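Local atomic coordinates of 1-pyrroline-5-carboxylate dehydrogenase (Thermus thermophilus, PDB entry 1UZB), a protein that probably catalyses the NAD(P)+-dependent oxidation of 1-pyrroline-5-carboxylate, by way of its open-chain semialdehyde, to glutamate as a member of the aldehyde dehydrogenase family. Residues 102-105 with 106-110; 187-190 with 191-195. All coordinates share one frame; numbering follows the deposited sequence.

Contact 1 (102-105 with 106-110); sequences LLKA and AALMR
Two turns in the second half of alpha-helix 95-111 meet here, with Lys104 and Leu108 touching on one side and a regular ladder of i to i+4 backbone bonds alongside. Ala106 N donates to Leu102 O at 2.9 Å. The next rung, Ala107 N to Leu103 O, is 3.1 Å long. Leu108 N reaches Lys104 O at 3.0 Å, and Met109 N closes the series on Ala105 O at 2.9 Å. The three successive alanines, Ala105, Ala106 and Ala107, turn their methyls in different directions round the helix: that of Ala106 meets Ile142 and Glu143 of helix 128-149, whereas that of Ala107 packs on Phe516 of a second subunit. Leu108 and Met109 both reach Ile222 of helix 213-226, so the helix is covered from several directions. Lys104 belongs to the subunit interface: its NZ is hydrogen-bonded to the C-terminal Phe516 O of the second subunit. With CG anti to the backbone N (chi1 166°) and bends at chi2 and chi3, the lysine carries its aliphatic part past the leucine before the ammonium leaves. The two side chains cross at a slant, Lys104 CD lying 4.0 Å from Leu108 CG. At the same crossing, Leu108 CG also lies 3.4 Å from Lys104 O.

Contact 2 (187-190 with 191-195); sequences VAIF and TGMIV
Phe190 CG stands anti to the backbone N (chi1 180°), while Ile194 CG1 lies beside its own backbone N (chi1 -65°) and its extended chain runs back one turn to lay CD1 over the phenyl ring. The resulting CH-pi contact is well centred: Ile194 CD1 sits 3.9 Å from the Phe190 ring centroid, 13° off the ring normal. Both belong to the first turns of helix 188-199, the connecting helix of the beta-alpha-beta unit formed with strands 165-180 and 203-207. The helix follows a Pro-Trp-Asn-Phe-Pro sequence, whose asparagine contributes to the oxyanion hole in related aldehyde dehydrogenases. Phe190 continues into a hydrophobic layer of Val219 and Phe220 from helix 213-226, with Ala181 and Pro208 from loops. An alanine here would take away the ring under Ile194 CD1 and is likely to open a gap towards helix 213-226. One residue earlier on the helix, Ile189 and Met193 are packed tightly, with Ile189 CG2 3.3 Å from Met193 SD, and both side chains also touch Thr259. At the start of the helix, Val187 O receives two bonds from Thr191. Thr191 N lies 2.9 Å and Thr191 OG1 2.7 Å from Val187 O, on opposite faces of its carbonyl plane. Regular rungs follow, from Gly192 N to Ala188 O and from Met193 N to Ile189 O. The next is weak: Ile194 N lies 3.4 Å from Phe190 O. By donating to Val187 O, the hydroxyl of the buried Thr191 is satisfied within the helix, and that carbonyl takes a second bond besides the backbone one, whereas the CH-pi contact joins Phe190 and Ile194, whose backbone bond is weak.

In the fold
From the N terminus, contact 1 comes first, within helix 95-111; helix 128-149 and strand 165-180 follow before contact 2 begins at the head of helix 188-199. Each closes only a single helical turn, and the two stand in series, neither nested nor crossed. In space their centres are about 13 Å apart, and the helices touch: Met109 CE rests 3.8 Å from Thr191 OG1, and Leu102 CD2 approaches Val195 O. Helices 128-149 and 213-226 pack against both contacts. Contact 1 looks outward to neighbouring subunits, while contact 2 lies deeper, joining this helical layer to the sheet through strand 255-259.

Contact 1 (102-105 with 106-110)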
loop_
_atom_site.group_PDB
_atom_site.type_symbol
_atom_site.label_atom_id
_atom_site.label_comp_id
_atom_site.label_asym_id
_atom_site.label_seq_id
_atom_site.Cartn_x
_atom_site.Cartn_y
_atom_site.Cartn_z
ATOM N N LEU A 102 -2.139 -27.978 -4.448
ATOM C CA LEU A 102 -0.689 -28.027 -4.273
ATOM C C LEU A 102 -0.346 -28.120 -2.789
ATOM O O LEU A 102 0.493 -28.926 -2.387
ATOM C CB LEU A 102 -0.012 -26.789 -4.874
ATOM C CG LEU A 102 0.559 -26.964 -6.286
ATOM C CD1 LEU A 102 -0.579 -27.138 -7.275
ATOM C CD2 LEU A 102 1.427 -25.760 -6.649
ATOM N N LEU A 103 -1.000 -27.302 -1.969
ATOM C CA LEU A 103 -0.727 -27.332 -0.539
ATOM C C LEU A 103 -0.984 -28.718 0.047
ATOM O O LEU A 103 -0.260 -29.168 0.934
ATOM C CB LEU A 103 -1.564 -26.276 0.182
ATOM C CG LEU A 103 -1.216 -24.825 -0.162
ATOM C CD1 LEU A 103 -2.230 -23.899 0.489
ATOM C CD2 LEU A 103 0.202 -24.496 0.301
ATOM N N LYS A 104 -2.013 -29.399 -0.446
ATOM C CA LYS A 104 -2.300 -30.743 0.029
ATOM C C LYS A 104 -1.136 -31.658 -0.348
ATOM O O LYS A 104 -0.669 -32.448 0.471
ATOM C CB LYS A 104 -3.606 -31.252 -0.587
ATOM C CG LYS A 104 -3.827 -32.747 -0.433
ATOM C CD LYS A 104 -3.842 -33.192 1.021
ATOM C CE LYS A 104 -5.136 -32.823 1.715
ATOM N NZ LYS A 104 -5.235 -33.472 3.063
ATOM N N ALA A 105 -0.667 -31.550 -1.589
ATOM C CA ALA A 105 0.452 -32.369 -2.040
ATOM C C ALA A 105 1.699 -32.127 -1.188
ATOM O O ALA A 105 2.436 -33.064 -0.879
ATOM C CB ALA A 105 0.755 -32.090 -3.509
ATOM N N ALA A 106 1.941 -30.873 -0.809
ATOM C CA ALA A 106 3.106 -30.557 0.008
ATOM C C ALA A 106 2.993 -31.217 1.378
ATOM O O ALA A 106 3.984 -31.712 1.915
ATOM C CB ALA A 106 3.247 -29.050 0.162
ATOM N N ALA A 107 1.787 -31.221 1.942
ATOM C CA ALA A 107 1.573 -31.830 3.251
ATOM C C ALA A 107 1.817 -33.332 3.173
ATOM O O ALA A 107 2.400 -33.922 4.082
ATOM C CB ALA A 107 0.156 -31.551 3.741
ATOM N N LEU A 108 1.370 -33.944 2.082
ATOM C CA LEU A 108 1.561 -35.374 1.886
ATOM C C LEU A 108 3.039 -35.696 1.680
ATOM O O LEU A 108 3.535 -36.708 2.181
ATOM C CB LEU A 108 0.734 -35.858 0.691
ATOM C CG LEU A 108 -0.785 -35.782 0.881
ATOM C CD1 LEU A 108 -1.480 -36.147 -0.422
ATOM C CD2 LEU A 108 -1.218 -36.721 2.006
ATOM N N MET A 109 3.748 -34.838 0.947
ATOM C CA MET A 109 5.169 -35.067 0.719
ATOM C C MET A 109 5.933 -34.909 2.032
ATOM O O MET A 109 6.847 -35.683 2.322
ATOM C CB MET A 109 5.714 -34.085 -0.321
ATOM C CG MET A 109 7.188 -34.313 -0.649
ATOM S SD MET A 109 7.817 -33.308 -2.016
ATOM C CE MET A 109 7.120 -34.179 -3.417
ATOM N N ARG A 110 5.552 -33.915 2.831
ATOM C CA ARG A 110 6.215 -33.679 4.106
ATOM C C ARG A 110 6.090 -34.895 5.028
ATOM O O ARG A 110 7.030 -35.232 5.750
ATOM C CB ARG A 110 5.630 -32.432 4.782
ATOM C CG ARG A 110 6.389 -31.985 6.022
ATOM C CD ARG A 110 5.823 -30.701 6.622
ATOM N NE ARG A 110 5.979 -29.540 5.746
ATOM C CZ ARG A 110 5.004 -29.006 5.015
ATOM N NH1 ARG A 110 5.249 -27.948 4.250
ATOM N NH2 ARG A 110 3.784 -29.524 5.048
#

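Contact 2 (187-190 with 191-195)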
loop_
_atom_site.group_PDB
_atom_site.type_symbol
_atom_site.label_atom_id
_atom_site.label_comp_id
_atom_site.label_asym_id
_atom_site.label_seq_id
_atom_site.Cartn_x
_atom_site.Cartn_y
_atom_site.Cartn_z
ATOM N N VAL A 187 13.858 -35.292 -7.049
ATOM C CA VAL A 187 12.647 -35.042 -6.285
ATOM C C VAL A 187 12.397 -33.537 -6.397
ATOM O O VAL A 187 11.356 -33.114 -6.879
ATOM C CB VAL A 187 12.769 -35.442 -4.799
ATOM C CG1 VAL A 187 11.476 -35.087 -4.065
ATOM C CG2 VAL A 187 13.024 -36.935 -4.684
ATOM N N ALA A 188 13.383 -32.736 -6.003
ATOM C CA ALA A 188 13.257 -31.281 -6.045
ATOM C C ALA A 188 12.952 -30.661 -7.411
ATOM O O ALA A 188 11.909 -30.036 -7.588
ATOM C CB ALA A 188 14.513 -30.638 -5.469
ATOM N N ILE A 189 13.865 -30.807 -8.368
ATOM C CA ILE A 189 13.657 -30.210 -9.686
ATOM C C ILE A 189 12.526 -30.892 -10.456
ATOM O O ILE A 189 11.764 -30.238 -11.164
ATOM C CB ILE A 189 14.975 -30.203 -10.481
ATOM C CG1 ILE A 189 15.974 -29.287 -9.765
ATOM C CG2 ILE A 189 14.745 -29.709 -11.906
ATOM C CD1 ILE A 189 17.335 -29.219 -10.415
ATOM N N PHE A 190 12.413 -32.205 -10.302
ATOM C CA PHE A 190 11.344 -32.971 -10.930
ATOM C C PHE A 190 10.015 -32.347 -10.482
ATOM O O PHE A 190 9.153 -32.025 -11.296
ATOM C CB PHE A 190 11.443 -34.426 -10.456
ATOM C CG PHE A 190 10.390 -35.340 -11.019
ATOM C CD1 PHE A 190 10.476 -35.803 -12.326
ATOM C CD2 PHE A 190 9.338 -35.776 -10.221
ATOM C CE1 PHE A 190 9.527 -36.696 -12.831
ATOM C CE2 PHE A 190 8.385 -36.668 -10.714
ATOM C CZ PHE A 190 8.481 -37.130 -12.022
ATOM N N THR A 191 9.869 -32.150 -9.176
ATOM C CA THR A 191 8.651 -31.574 -8.617
ATOM C C THR A 191 8.416 -30.124 -9.038
ATOM O O THR A 191 7.323 -29.770 -9.491
ATOM C CB THR A 191 8.680 -31.639 -7.083
ATOM O OG1 THR A 191 8.704 -33.009 -6.666
ATOM C CG2 THR A 191 7.454 -30.964 -6.495
ATOM N N GLY A 192 9.437 -29.284 -8.892
ATOM C CA GLY A 192 9.296 -27.884 -9.254
ATOM C C GLY A 192 8.910 -27.642 -10.700
ATOM O O GLY A 192 8.036 -26.821 -11.000
ATOM N N MET A 193 9.564 -28.362 -11.604
ATOM C CA MET A 193 9.309 -28.216 -13.033
ATOM C C MET A 193 7.896 -28.615 -13.437
ATOM O O MET A 193 7.377 -28.148 -14.454
ATOM C CB MET A 193 10.308 -29.050 -13.831
ATOM C CG MET A 193 11.749 -28.622 -13.669
ATOM S SD MET A 193 12.835 -29.666 -14.653
ATOM C CE MET A 193 12.618 -28.865 -16.187
ATOM N N ILE A 194 7.282 -29.483 -12.638
ATOM C CA ILE A 194 5.926 -29.959 -12.891
ATOM C C ILE A 194 4.864 -29.078 -12.235
ATOM O O ILE A 194 3.946 -28.597 -12.902
ATOM C CB ILE A 194 5.727 -31.397 -12.346
ATOM C CG1 ILE A 194 6.608 -32.384 -13.113
ATOM C CG2 ILE A 194 4.257 -31.797 -12.436
ATOM C CD1 ILE A 194 6.602 -33.778 -12.525
ATOM N N VAL A 195 4.998 -28.853 -10.928
ATOM C CA VAL A 195 3.987 -28.087 -10.209
ATOM C C VAL A 195 3.915 -26.604 -10.534
ATOM O O VAL A 195 2.868 -25.992 -10.344
ATOM C CB VAL A 195 4.110 -28.286 -8.663
ATOM C CG1 VAL A 195 4.015 -29.770 -8.324
ATOM C CG2 VAL A 195 5.408 -27.700 -8.142
#